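Fiber protein 2 (Human adenovirus type 41, PDB 2BZV) forms the trimeric spikes that protrude from the capsid vertices, and through its C-terminal knob, the domain described here, is thought to serve attachment to the host cell. Local coordinates at residues L38-T43 and G51-K56; T17-I22 and W92-T97; F107-T112 and S144-T149; V137-I142 and A165-I170. All blocks are in the same frame, centred on the assembly; numbering follows the deposited sequence. Where two conformers were deposited one is given.

Interaction 1. Residues L38-T43 and G51-K56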
loop_
_atom_site.group_PDB
_atom_site.type_symbol
_atom_site.label_atom_id
_atom_site.label_comp_id
_atom_site.label_asym_id
_atom_site.label_seq_id
_atom_site.Cartn_x
_atom_site.Cartn_y
_atom_site.Cartn_z
ATOM N N LEU A 38 -12.735 16.737 -4.966
ATOM C CA LEU A 38 -12.010 15.838 -4.078
ATOM C C LEU A 38 -12.406 14.410 -4.375
ATOM O O LEU A 38 -13.590 14.052 -4.297
ATOM C CB LEU A 38 -12.332 16.151 -2.616
ATOM C CG LEU A 38 -11.663 15.195 -1.607
ATOM C CD1 LEU A 38 -10.146 15.356 -1.620
ATOM C CD2 LEU A 38 -12.194 15.431 -0.216
ATOM N N PHE A 39 -11.419 13.588 -4.686
ATOM C CA PHE A 39 -11.625 12.153 -4.822
ATOM C C PHE A 39 -10.790 11.450 -3.759
ATOM O O PHE A 39 -9.581 11.324 -3.878
ATOM C CB PHE A 39 -11.242 11.671 -6.218
ATOM C CG PHE A 39 -11.365 10.181 -6.353
ATOM C CD1 PHE A 39 -12.594 9.568 -6.325
ATOM C CD2 PHE A 39 -10.218 9.395 -6.422
ATOM C CE1 PHE A 39 -12.720 8.174 -6.429
ATOM C CE2 PHE A 39 -10.331 8.020 -6.551
ATOM C CZ PHE A 39 -11.584 7.417 -6.571
ATOM N N LEU A 40 -11.472 11.010 -2.712
ATOM C CA LEU A 40 -10.881 10.231 -1.616
ATOM C C LEU A 40 -11.543 8.870 -1.663
ATOM O O LEU A 40 -12.776 8.789 -1.710
ATOM C CB LEU A 40 -11.138 10.929 -0.282
ATOM C CG LEU A 40 -10.737 10.145 0.963
ATOM C CD1 LEU A 40 -9.245 9.812 0.994
ATOM C CD2 LEU A 40 -11.095 10.931 2.207
ATOM N N CYS A 41 -10.731 7.810 -1.647
ATOM C CA CYS A 41 -11.234 6.449 -1.667
ATOM C C CYS A 41 -10.547 5.674 -0.548
ATOM O O CYS A 41 -9.304 5.649 -0.506
ATOM C CB CYS A 41 -10.947 5.799 -3.026
ATOM S SG CYS A 41 -11.557 4.093 -3.144
ATOM N N LEU A 42 -11.341 5.085 0.342
ATOM C CA LEU A 42 -10.864 4.282 1.469
ATOM C C LEU A 42 -11.336 2.859 1.284
ATOM O O LEU A 42 -12.536 2.640 1.120
ATOM C CB LEU A 42 -11.450 4.814 2.790
ATOM C CG LEU A 42 -11.195 6.291 3.111
ATOM C CD1 LEU A 42 -11.866 6.654 4.431
ATOM C CD2 LEU A 42 -9.708 6.603 3.146
ATOM N N THR A 43 -10.417 1.897 1.374
ATOM C CA THR A 43 -10.828 0.489 1.349
ATOM C C THR A 43 -10.268 -0.200 2.589
ATOM O O THR A 43 -9.091 -0.076 2.932
ATOM C CB THR A 43 -10.419 -0.247 0.053
ATOM O OG1 THR A 43 -8.999 -0.207 -0.106
ATOM C CG2 THR A 43 -11.083 0.406 -1.140
ATOM N N GLY A 51 -5.871 4.177 1.515
ATOM C CA GLY A 51 -6.508 5.382 1.016
ATOM C C GLY A 51 -5.797 5.954 -0.187
ATOM O O GLY A 51 -4.559 5.969 -0.244
ATOM N N THR A 52 -6.578 6.435 -1.149
ATOM C CA THR A 52 -5.993 7.271 -2.152
ATOM C C THR A 52 -6.770 8.573 -2.227
ATOM O O THR A 52 -7.980 8.633 -2.005
ATOM C CB THR A 52 -5.990 6.553 -3.455
ATOM O OG1 THR A 52 -5.800 5.348 -3.934
ATOM C CG2 THR A 52 -6.357 7.516 -4.955
ATOM N N ILE A 53 -6.008 9.640 -2.430
ATOM C CA ILE A 53 -6.607 10.970 -2.439
ATOM C C ILE A 53 -6.048 11.800 -3.583
ATOM O O ILE A 53 -4.827 11.929 -3.757
ATOM C CB ILE A 53 -6.454 11.681 -1.067
ATOM C CG1 ILE A 53 -7.244 12.995 -1.056
ATOM C CG2 ILE A 53 -5.004 11.882 -0.647
ATOM C CD1 ILE A 53 -7.392 13.589 0.351
ATOM N N THR A 54 -6.967 12.389 -4.336
ATOM C CA THR A 54 -6.668 13.300 -5.445
ATOM C C THR A 54 -7.559 14.524 -5.292
ATOM O O THR A 54 -8.786 14.383 -5.182
ATOM C CB THR A 54 -6.951 12.632 -6.800
ATOM O OG1 THR A 54 -6.223 11.400 -6.874
ATOM C CG2 THR A 54 -6.522 13.547 -7.945
ATOM N N ILE A 55 -6.956 15.709 -5.285
ATOM C CA ILE A 55 -7.722 16.942 -5.195
ATOM C C ILE A 55 -7.332 17.817 -6.382
ATOM O O ILE A 55 -6.149 17.928 -6.714
ATOM C CB ILE A 55 -7.494 17.639 -3.830
ATOM C CG1 ILE A 55 -8.382 18.875 -3.710
ATOM C CG2 ILE A 55 -6.021 17.955 -3.603
ATOM C CD1 ILE A 55 -8.545 19.413 -2.302
ATOM N N LYS A 56 -8.344 18.403 -7.018
ATOM C CA LYS A 56 -8.132 19.227 -8.202
ATOM C C LYS A 56 -8.794 20.580 -8.016
ATOM O O LYS A 56 -9.997 20.664 -7.777
ATOM C CB LYS A 56 -8.697 18.572 -9.465
ATOM C CG LYS A 56 -8.292 19.322 -10.728
ATOM C CD LYS A 56 -8.899 18.751 -11.997
ATOM C CE LYS A 56 -8.468 19.558 -13.218
ATOM N NZ LYS A 56 -8.786 18.873 -14.507
#
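Ile-53 crosses the hairpin to meet two leucines of the strand opposite, Leu-38 and Leu-40. Start at its CB, which lies against Leu-40 CD1 at 3.9 Å. One bond further, CG1 turns to Leu-38 CD1, 3.8 Å away, because it stands anti to the backbone N (chi1 -173°). The tip atom CD1 stays with the same methyl, also 3.8 Å from Leu-38 CD1. That methyl reaches back to Ile-55 CB as well, so Leu-38 fills the angle between two isoleucines. Leu-40 CD1 also rests near the backbone, 3.5 Å from Thr-52 O, while Leu-42 lies over Gly-51, where its CD2 comes to the bare CA at 4.0 Å.

Beneath these side chains the strands run antiparallel. Phe-39 pairs with Thr-54 and Cys-41 with Thr-52 as hydrogen-bonded pairs, two N-H to O bonds in each; Phe-39 N to Thr-54 O measures 2.8 Å. Between them, the CA of Ile-53 approaches Phe-39 O at 3.3 Å in a CA-H...O contact. On the side of the sheet bearing Phe-39 and Cys-41, Thr-54 OG1 sits at the edge of the Phe-39 ring and is hydrogen-bonded to Thr-164. Phe-39 and Cys-41 also pack on Ile-170 of the second subunit. The leucines and isoleucines face the other way, toward Phe-148, Phe-150 and Trp-152 of strand 146-153. One side therefore makes the trimer interface and the other the hydrophobic interior, as expected of a central beta hairpin in the inward-facing sheet of the adenovirus knob sandwich.

Interaction 2. Residues T17-I22 and W92-T97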
loop_
_atom_site.group_PDB
_atom_site.type_symbol
_atom_site.label_atom_id
_atom_site.label_comp_id
_atom_site.label_asym_id
_atom_site.label_seq_id
_atom_site.Cartn_x
_atom_site.Cartn_y
_atom_site.Cartn_z
ATOM N N THR A 17 -16.764 -2.597 2.102
ATOM C CA THR A 17 -15.311 -2.500 1.974
ATOM C C THR A 17 -14.828 -1.082 1.628
ATOM O O THR A 17 -13.703 -0.719 1.954
ATOM C CB THR A 17 -14.785 -3.499 0.871
ATOM O OG1 THR A 17 -15.161 -3.028 -0.439
ATOM C CG2 THR A 17 -15.349 -4.960 1.093
ATOM N N THR A 18 -15.652 -0.325 0.908
ATOM C CA THR A 18 -15.176 0.880 0.239
ATOM C C THR A 18 -16.039 2.094 0.552
ATOM O O THR A 18 -17.265 2.043 0.413
ATOM C CB THR A 18 -15.200 0.677 -1.299
ATOM O OG1 THR A 18 -14.425 -0.472 -1.652
ATOM C CG2 THR A 18 -14.655 1.875 -2.037
ATOM N N ILE A 19 -15.390 3.198 0.918
ATOM C CA ILE A 19 -16.035 4.509 0.945
ATOM C C ILE A 19 -15.322 5.390 -0.058
ATOM O O ILE A 19 -14.087 5.384 -0.100
ATOM C CB ILE A 19 -15.975 5.157 2.339
ATOM C CG1 ILE A 19 -16.672 4.275 3.375
ATOM C CG2 ILE A 19 -16.611 6.544 2.293
ATOM C CD1 ILE A 19 -16.473 4.693 4.818
ATOM N N TRP A 20 -16.056 6.172 -0.845
ATOM C CA TRP A 20 -15.379 7.129 -1.713
ATOM C C TRP A 20 -16.207 8.388 -1.887
ATOM O O TRP A 20 -17.381 8.435 -1.535
ATOM C CB TRP A 20 -14.955 6.484 -3.041
ATOM C CG TRP A 20 -16.039 6.076 -3.994
ATOM C CD1 TRP A 20 -17.399 6.253 -3.896
ATOM C CD2 TRP A 20 -15.817 5.418 -5.248
ATOM N NE1 TRP A 20 -18.025 5.743 -5.012
ATOM C CE2 TRP A 20 -17.069 5.222 -5.851
ATOM C CE3 TRP A 20 -14.670 4.963 -5.916
ATOM C CZ2 TRP A 20 -17.222 4.608 -7.095
ATOM C CZ3 TRP A 20 -14.817 4.348 -7.158
ATOM C CH2 TRP A 20 -16.085 4.175 -7.728
ATOM N N SER A 21 -15.562 9.400 -2.475
ATOM C CA SER A 21 -16.198 10.692 -2.711
ATOM C C SER A 21 -16.265 11.025 -4.188
ATOM O O SER A 21 -16.222 12.197 -4.570
ATOM C CB SER A 21 -15.462 11.801 -1.966
ATOM O OG SER A 21 -14.162 12.020 -2.507
ATOM N N ILE A 22 -16.401 10.004 -5.038
ATOM C CA ILE A 22 -16.361 10.259 -6.472
ATOM C C ILE A 22 -17.486 11.196 -6.901
ATOM O O ILE A 22 -18.626 11.058 -6.474
ATOM C CB ILE A 22 -16.378 8.943 -7.284
ATOM C CG1 ILE A 22 -15.805 9.172 -8.688
ATOM C CG2 ILE A 22 -17.770 8.322 -7.335
ATOM C CD1 ILE A 22 -15.572 7.885 -9.474
ATOM N N TRP A 92 -20.131 11.560 -0.176
ATOM C CA TRP A 92 -19.346 10.631 0.669
ATOM C C TRP A 92 -20.186 9.385 0.891
ATOM O O TRP A 92 -21.111 9.374 1.726
ATOM C CB TRP A 92 -19.011 11.334 1.974
ATOM C CG TRP A 92 -18.125 10.594 2.923
ATOM C CD1 TRP A 92 -18.440 10.220 4.197
ATOM C CD2 TRP A 92 -16.756 10.188 2.712
ATOM N NE1 TRP A 92 -17.359 9.594 4.793
ATOM C CE2 TRP A 92 -16.316 9.564 3.902
ATOM C CE3 TRP A 92 -15.873 10.279 1.629
ATOM C CZ2 TRP A 92 -15.029 9.040 4.040
ATOM C CZ3 TRP A 92 -14.591 9.754 1.765
ATOM C CH2 TRP A 92 -14.182 9.147 2.961
ATOM N N ARG A 93 -19.901 8.355 0.089
ATOM C CA ARG A 93 -20.805 7.221 -0.069
ATOM C C ARG A 93 -20.068 5.890 0.005
ATOM O O ARG A 93 -18.908 5.767 -0.376
ATOM C CB ARG A 93 -21.535 7.295 -1.423
ATOM C CG ARG A 93 -22.230 8.659 -1.610
ATOM C CD ARG A 93 -23.191 8.730 -2.774
ATOM N NE ARG A 93 -24.502 8.297 -2.401
ATOM C CZ ARG A 93 -25.563 8.991 -1.956
ATOM N NH1 ARG A 93 -25.640 10.301 -1.764
ATOM N NH2 ARG A 93 -26.598 8.253 -1.696
ATOM N N TYR A 94 -20.772 4.875 0.498
ATOM C CA TYR A 94 -20.317 3.497 0.347
ATOM C C TYR A 94 -20.418 3.148 -1.130
ATOM O O TYR A 94 -21.496 3.210 -1.719
ATOM C CB TYR A 94 -21.186 2.534 1.154
ATOM C CG TYR A 94 -20.999 2.635 2.656
ATOM C CD1 TYR A 94 -19.775 2.352 3.241
ATOM C CD2 TYR A 94 -22.070 2.971 3.484
ATOM C CE1 TYR A 94 -19.610 2.428 4.618
ATOM C CE2 TYR A 94 -21.925 3.048 4.858
ATOM C CZ TYR A 94 -20.687 2.784 5.419
ATOM O OH TYR A 94 -20.495 2.854 6.780
ATOM N N GLN A 95 -19.296 2.774 -1.743
ATOM C CA GLN A 95 -19.307 2.500 -3.166
ATOM C C GLN A 95 -20.228 1.335 -3.520
ATOM O O GLN A 95 -20.891 1.362 -4.555
ATOM C CB GLN A 95 -17.870 2.267 -3.632
ATOM C CG GLN A 95 -17.770 1.855 -5.069
ATOM C CD GLN A 95 -17.627 0.367 -5.150
ATOM O OE1 GLN A 95 -16.849 -0.233 -4.418
ATOM N NE2 GLN A 95 -18.419 -0.231 -6.013
ATOM N N GLU A 96 -20.248 0.300 -2.694
ATOM C CA GLU A 96 -20.961 -0.916 -3.061
ATOM C C GLU A 96 -22.474 -0.759 -3.063
ATOM O O GLU A 96 -23.150 -1.385 -3.869
ATOM C CB GLU A 96 -20.520 -2.035 -2.118
ATOM C CG GLU A 96 -19.036 -2.366 -2.373
ATOM C CD GLU A 96 -18.290 -2.943 -1.188
ATOM O OE1 GLU A 96 -18.370 -2.427 -0.057
ATOM O OE2 GLU A 96 -17.559 -3.934 -1.381
ATOM N N THR A 97 -23.003 0.057 -2.165
ATOM C CA THR A 97 -24.451 0.254 -2.085
ATOM C C THR A 97 -24.909 1.607 -2.641
ATOM O O THR A 97 -26.099 1.813 -2.869
ATOM C CB THR A 97 -24.903 0.180 -0.632
ATOM O OG1 THR A 97 -24.178 1.167 0.110
ATOM C CG2 THR A 97 -24.665 -1.212 -0.050
HETATM O O HOH W 1 -19.140 0.090 -0.110
#
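At the outer margin of the five-stranded sheet, the short strand 93-94 pairs antiparallel with strand 18-20, and Trp-20 and Arg-93 form the hydrogen-bonded pair. Trp-20 N gives to Arg-93 O at 2.9 Å, and Arg-93 N returns a bond to Trp-20 O at 3.0 Å. One residue along, Ile-19 and Tyr-94 make the non-hydrogen-bonded pair and lie side by side, pointing the same way, with Ile-19 CG1 nearest Tyr-94 CD1 and CE1, 3.7 Å from each.

The other branch of Ile-19 does something different. Its CG2 stands anti to the backbone N and comes down over the middle of the six-membered ring of Trp-92, 3.4 Å from the centroid and 11° off the normal: a CH-pi contact. Trp-92 in turn packs on Leu-40 and Leu-42, so the edge pairing is tied to the hydrophobic interior of the knob sandwich. On the reverse side of the sheet, Gln-95 CG lies over the Trp-20 six-membered ring, 3.7 Å from its centroid, while Ile-22 CG2 covers the opposite face of that indole.

Beyond the strand the pairing frays. Gln-95 N still reaches Thr-18 O at 3.1 Å, but from above the carbonyl plane. Glu-96 reaches across with an extended chain: its OE1 takes the N-H of Thr-17 on the syn lone pair, at 2.7 Å, and in one of the two Thr-17 conformers OG1 donates to OE2 from above the carboxylate plane. A single water donates to Thr-18 O and Glu-96 OE1 and accepts from Glu-96 N, 2.8 Å away.

Interaction 3. Residues F107-T112 and S144-T149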
loop_
_atom_site.group_PDB
_atom_site.type_symbol
_atom_site.label_atom_id
_atom_site.label_comp_id
_atom_site.label_asym_id
_atom_site.label_seq_id
_atom_site.Cartn_x
_atom_site.Cartn_y
_atom_site.Cartn_z
ATOM N N PHE A 107 -13.955 2.381 9.790
ATOM C CA PHE A 107 -13.044 3.074 8.881
ATOM C C PHE A 107 -12.343 4.240 9.582
ATOM O O PHE A 107 -11.504 4.905 8.967
ATOM C CB PHE A 107 -13.799 3.636 7.669
ATOM C CG PHE A 107 -14.268 2.599 6.682
ATOM C CD1 PHE A 107 -13.638 2.474 5.450
ATOM C CD2 PHE A 107 -15.352 1.771 6.958
ATOM C CE1 PHE A 107 -14.072 1.547 4.519
ATOM C CE2 PHE A 107 -15.789 0.837 6.026
ATOM C CZ PHE A 107 -15.142 0.725 4.808
ATOM N N MET A 108 -12.676 4.522 10.839
ATOM C CA MET A 108 -12.076 5.666 11.515
ATOM C C MET A 108 -10.663 5.348 11.984
ATOM O O MET A 108 -10.371 4.197 12.304
ATOM C CB MET A 108 -12.920 6.063 12.720
ATOM C CG MET A 108 -14.310 6.554 12.327
ATOM S SD MET A 108 -14.332 8.060 11.341
ATOM C CE MET A 108 -14.547 7.426 9.657
ATOM N N PRO A 109 -9.774 6.351 12.019
ATOM C CA PRO A 109 -8.420 6.090 12.530
ATOM C C PRO A 109 -8.485 5.685 14.005
ATOM O O PRO A 109 -9.124 6.352 14.828
ATOM C CB PRO A 109 -7.689 7.417 12.317
ATOM C CG PRO A 109 -8.514 8.212 11.351
ATOM C CD PRO A 109 -9.928 7.743 11.556
ATOM N N ASN A 110 -7.808 4.582 14.326
ATOM C CA ASN A 110 -7.838 3.997 15.651
ATOM C C ASN A 110 -7.424 5.014 16.711
ATOM O O ASN A 110 -6.374 5.653 16.578
ATOM C CB ASN A 110 -6.877 2.811 15.646
ATOM C CG ASN A 110 -6.947 1.973 16.892
ATOM O OD1 ASN A 110 -6.512 2.413 17.962
ATOM N ND2 ASN A 110 -7.482 0.765 16.787
ATOM N N SER A 111 -8.241 5.166 17.748
ATOM C CA SER A 111 -7.973 6.215 18.739
ATOM C C SER A 111 -6.992 5.801 19.823
ATOM O O SER A 111 -6.639 6.628 20.651
ATOM C CB SER A 111 -9.283 6.684 19.366
ATOM O OG SER A 111 -9.913 5.631 20.058
ATOM N N THR A 112 -6.566 4.547 19.827
ATOM C CA THR A 112 -5.434 4.111 20.651
ATOM C C THR A 112 -4.121 4.336 19.905
ATOM O O THR A 112 -3.144 4.853 20.472
ATOM C CB THR A 112 -5.583 2.630 21.026
ATOM O OG1 THR A 112 -6.773 2.470 21.809
ATOM C CG2 THR A 112 -4.366 2.148 21.814
ATOM N N SER A 144 -13.156 15.728 19.740
ATOM C CA SER A 144 -14.189 14.692 19.892
ATOM C C SER A 144 -14.208 13.896 18.597
ATOM O O SER A 144 -13.988 14.491 17.547
ATOM C CB SER A 144 -15.588 15.316 20.107
ATOM O OG SER A 144 -15.697 16.042 21.311
ATOM N N GLY A 145 -14.544 12.620 18.637
ATOM C CA GLY A 145 -14.708 11.876 17.387
ATOM C C GLY A 145 -13.374 11.615 16.710
ATOM O O GLY A 145 -12.383 11.277 17.370
ATOM N N TYR A 146 -13.359 11.763 15.381
ATOM C CA TYR A 146 -12.214 11.356 14.575
ATOM C C TYR A 146 -11.973 12.377 13.491
ATOM O O TYR A 146 -12.865 13.183 13.171
ATOM C CB TYR A 146 -12.524 10.004 13.898
ATOM C CG TYR A 146 -12.833 8.919 14.913
ATOM C CD1 TYR A 146 -11.817 8.171 15.498
ATOM C CD2 TYR A 146 -14.148 8.657 15.314
ATOM C CE1 TYR A 146 -12.097 7.188 16.436
ATOM C CE2 TYR A 146 -14.433 7.682 16.269
ATOM C CZ TYR A 146 -13.401 6.959 16.828
ATOM O OH TYR A 146 -13.667 5.992 17.770
ATOM N N ALA A 147 -10.791 12.348 12.884
ATOM C CA ALA A 147 -10.549 13.243 11.774
ATOM C C ALA A 147 -9.395 12.779 10.914
ATOM O O ALA A 147 -8.497 12.052 11.364
ATOM C CB ALA A 147 -10.247 14.670 12.278
ATOM N N PHE A 148 -9.421 13.240 9.672
ATOM C CA PHE A 148 -8.236 13.273 8.816
ATOM C C PHE A 148 -7.906 14.731 8.546
ATOM O O PHE A 148 -8.806 15.510 8.217
ATOM C CB PHE A 148 -8.491 12.662 7.440
ATOM C CG PHE A 148 -8.943 11.238 7.432
ATOM C CD1 PHE A 148 -8.039 10.217 7.656
ATOM C CD2 PHE A 148 -10.239 10.917 7.129
ATOM C CE1 PHE A 148 -8.435 8.897 7.634
ATOM C CE2 PHE A 148 -10.640 9.592 7.101
ATOM C CZ PHE A 148 -9.743 8.589 7.368
ATOM N N THR A 149 -6.618 15.081 8.633
ATOM C CA THR A 149 -6.172 16.402 8.211
ATOM C C THR A 149 -5.096 16.186 7.163
ATOM O O THR A 149 -4.028 15.663 7.463
ATOM C CB THR A 149 -5.638 17.255 9.367
ATOM O OG1 THR A 149 -6.662 17.341 10.376
ATOM C CG2 THR A 149 -5.255 18.638 8.859
#
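A loop laid across the start of a sandwich strand brings Met-108 and Pro-109 onto the aromatic side chains of Tyr-146 and Phe-148. Met-108 CB sits over one face of the Tyr-146 ring, 3.7 Å from its centroid and 15° off the normal, toward the rim. From there the methionine chain bends at chi2 (-64°), which carries SD back alongside Tyr-146 CB at 3.7 Å. The sulfur lies oblique to the ring, 4.7 Å from the Tyr-146 centroid, a Met-aromatic contact that accompanies the CH-pi one.

Strand 146-153 is the central one of the three-stranded sheet, between 69-76 and 135-139, and 107-112 covers its beginning. Pro-109 continues the cover along it. Its CG wedges against Phe-148 CE1 and Ala-147 O, 3.8 Å from each, while its own O comes 3.3 Å from Tyr-146 CD1. That oxygen accepts a hydrogen bond from Asn-140.

No hydrogen bond joins the two segments; packing does the work. The loop next tightens into an Asx turn, with Asn-110 OD1 accepting from Thr-112 N at 2.8 Å, and Ser-111 CB touches the tyrosine ring near CE1. Both hydroxyls, Ser-111 OG and Tyr-146 OH, are hydrogen-bonded to the same carboxylate oxygen of Glu-172, toward the C terminus.

Interaction 4. Residues V137-I142 and A165-I170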
loop_
_atom_site.group_PDB
_atom_site.type_symbol
_atom_site.label_atom_id
_atom_site.label_comp_id
_atom_site.label_asym_id
_atom_site.label_seq_id
_atom_site.Cartn_x
_atom_site.Cartn_y
_atom_site.Cartn_z
ATOM N N VAL A 137 -0.689 13.435 6.078
ATOM C CA VAL A 137 -1.976 13.168 6.702
ATOM C C VAL A 137 -1.741 13.008 8.198
ATOM O O VAL A 137 -0.814 12.302 8.608
ATOM C CB VAL A 137 -2.700 11.949 6.067
ATOM C CG1 VAL A 137 -1.847 10.688 6.078
ATOM C CG2 VAL A 137 -4.037 11.722 6.765
ATOM N N VAL A 138 -2.551 13.722 8.981
ATOM C CA VAL A 138 -2.547 13.583 10.439
ATOM C C VAL A 138 -3.896 13.098 10.866
ATOM O O VAL A 138 -4.940 13.527 10.337
ATOM C CB VAL A 138 -2.287 15.150 10.974
ATOM C CG1 VAL A 138 -2.564 15.241 12.479
ATOM C CG2 VAL A 138 -0.831 15.612 10.584
ATOM N N TYR A 139 -3.891 12.177 11.816
ATOM C CA TYR A 139 -5.099 11.511 12.278
ATOM C C TYR A 139 -5.581 12.056 13.612
ATOM O O TYR A 139 -4.792 12.268 14.534
ATOM C CB TYR A 139 -4.843 10.005 12.395
ATOM C CG TYR A 139 -4.360 9.409 11.081
ATOM C CD1 TYR A 139 -5.238 9.234 10.013
ATOM C CD2 TYR A 139 -3.024 9.070 10.888
ATOM C CE1 TYR A 139 -4.791 8.707 8.803
ATOM C CE2 TYR A 139 -2.571 8.545 9.674
ATOM C CZ TYR A 139 -3.467 8.377 8.644
ATOM O OH TYR A 139 -3.062 7.856 7.427
ATOM N N ASN A 140 -6.886 12.262 13.691
ATOM C CA ASN A 140 -7.570 12.581 14.936
ATOM C C ASN A 140 -7.098 13.857 15.620
ATOM O O ASN A 140 -7.081 13.929 16.847
ATOM C CB ASN A 140 -7.532 11.367 15.880
ATOM C CG ASN A 140 -8.278 10.179 15.297
ATOM O OD1 ASN A 140 -9.153 10.340 14.445
ATOM N ND2 ASN A 140 -7.970 8.993 15.788
ATOM N N GLU A 141 -6.754 14.867 14.824
ATOM C CA GLU A 141 -6.459 16.182 15.381
ATOM C C GLU A 141 -7.791 16.899 15.578
ATOM O O GLU A 141 -8.194 17.742 14.769
ATOM C CB GLU A 141 -5.545 16.958 14.448
ATOM C CG GLU A 141 -4.977 18.224 15.081
ATOM C CD GLU A 141 -4.016 18.915 14.141
ATOM O OE1 GLU A 141 -2.854 18.477 14.056
ATOM O OE2 GLU A 141 -4.439 19.894 13.492
ATOM N N ILE A 142 -8.486 16.517 16.645
ATOM C CA ILE A 142 -9.865 16.948 16.874
ATOM C C ILE A 142 -10.177 16.639 18.332
ATOM O O ILE A 142 -9.597 15.702 18.898
ATOM C CB ILE A 142 -10.845 16.241 15.881
ATOM C CG1 ILE A 142 -12.227 16.896 15.872
ATOM C CG2 ILE A 142 -10.905 14.734 16.164
ATOM C CD1 ILE A 142 -13.031 16.534 14.633
ATOM N N ALA A 165 -2.008 10.851 -3.905
ATOM C CA ALA A 165 -1.267 10.270 -2.790
ATOM C C ALA A 165 -1.982 9.029 -2.299
ATOM O O ALA A 165 -3.205 8.984 -2.281
ATOM C CB ALA A 165 -1.137 11.279 -1.652
ATOM N N VAL A 166 -1.193 8.054 -1.877
ATOM C CA VAL A 166 -1.690 6.826 -1.283
ATOM C C VAL A 166 -1.176 6.751 0.141
ATOM O O VAL A 166 -0.003 7.032 0.401
ATOM C CB VAL A 166 -1.265 5.596 -2.123
ATOM C CG1 VAL A 166 -1.733 4.305 -1.475
ATOM C CG2 VAL A 166 -1.802 5.727 -3.538
ATOM N N PHE A 167 -2.041 6.377 1.078
ATOM C CA PHE A 167 -1.682 6.295 2.488
ATOM C C PHE A 167 -2.377 5.094 3.121
ATOM O O PHE A 167 -3.279 4.514 2.532
ATOM C CB PHE A 167 -2.020 7.601 3.230
ATOM C CG PHE A 167 -3.494 7.980 3.209
ATOM C CD1 PHE A 167 -4.298 7.725 4.310
ATOM C CD2 PHE A 167 -4.043 8.600 2.098
ATOM C CE1 PHE A 167 -5.646 8.064 4.291
ATOM C CE2 PHE A 167 -5.387 8.943 2.075
ATOM C CZ PHE A 167 -6.182 8.677 3.167
ATOM N N CYS A 168 -1.937 4.713 4.310
ATOM C CA CYS A 168 -2.426 3.511 4.979
ATOM C C CYS A 168 -2.500 3.801 6.485
ATOM O O CYS A 168 -1.502 4.311 7.019
ATOM C CB CYS A 168 -1.474 2.332 4.698
ATOM S SG CYS A 168 -1.873 0.822 5.583
ATOM N N TYR A 169 -3.579 3.429 7.160
ATOM C CA TYR A 169 -3.681 3.635 8.599
ATOM C C TYR A 169 -4.437 2.478 9.244
ATOM O O TYR A 169 -5.069 1.656 8.571
ATOM C CB TYR A 169 -4.325 5.001 8.914
ATOM C CG TYR A 169 -5.767 5.089 8.440
ATOM C CD1 TYR A 169 -6.821 4.749 9.282
ATOM C CD2 TYR A 169 -6.067 5.509 7.142
ATOM C CE1 TYR A 169 -8.148 4.825 8.841
ATOM C CE2 TYR A 169 -7.383 5.582 6.692
ATOM C CZ TYR A 169 -8.418 5.230 7.550
ATOM O OH TYR A 169 -9.714 5.292 7.074
ATOM N N ILE A 170 -4.329 2.419 10.574
ATOM C CA ILE A 170 -4.983 1.427 11.406
ATOM C C ILE A 170 -6.352 1.942 11.848
ATOM O O ILE A 170 -6.468 3.096 12.285
ATOM C CB ILE A 170 -4.144 1.142 12.661
ATOM C CG1 ILE A 170 -2.692 0.792 12.308
ATOM C CG2 ILE A 170 -4.808 0.071 13.525
ATOM C CD1 ILE A 170 -2.545 -0.530 11.634
HETATM O O HOH W 2 -0.533 6.964 7.382
#
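Contact between the two sheets of the sandwich is made here by side chains and one water, with no direct hydrogen bond: Tyr-139 and Val-137 of strand 135-139 meet Phe-167 and Tyr-169 of strand 165-170. Each strand is the outermost of its sheet within the chain. The axes of 137-139 and 165-170 pass 9.7 Å apart and run within 17° of each other, too far for backbone pairing.

The hydroxyl end of Tyr-139 enters between the two aromatics opposite, with OH 3.4 Å from Phe-167 CD1, which lies at the edge of the Tyr-139 ring, and 3.5 Å from Tyr-169 CB. Phe-167 and Tyr-169 lie on the same side of their strand, and their shared first torsion (chi1 60° and 65°) turns the two rings in the same sense. The tyrosine rings meet obliquely, their centroids 5.2 Å apart. Farther along, Val-137 CG1 rests on Phe-167 CB at 4.2 Å.

One water gives the hydroxyl end of Tyr-139 a polar link to the facing strand: it lies in the ring plane, 2.7 Å from Tyr-139 OH, and donates to Cys-168 O at 2.8 Å. Tyr-169 OH is held elsewhere, by the carbonyl of Phe-107, and its ring meets Phe-148 edge-to-face. Cys-168 points away and packs on Leu-50 of the third subunit, so strand 165-170 has one side in the sandwich and the other in the trimer. Nearly aligned strands of two facing sheets, with aromatic side chains packed between them, are characteristic of a beta sandwich, here the adenovirus fibre knob.

In the fold
From the N terminus, segment 17-22 opens the loop that interaction 2 closes at 92-97, and the hairpin of interaction 1 is nested inside it. Both belong to the five-stranded sheet: Leu-42 bonds to Ile-19, and on the far side of the hairpin Gly-51 bonds to Phe-167 of interaction 4. After 92-97 the chain reaches 107-112, which opens interaction 3, then 137-142, which opens interaction 4; 144-149 closes the former and 165-170 the latter, so these two cross. Their centres are about 8 Å apart, joined by Phe-107 O to Tyr-169 OH. Phe-107 also packs on Ile-19, connecting interaction 3 with interaction 2, while interaction 4 joins the two sheets.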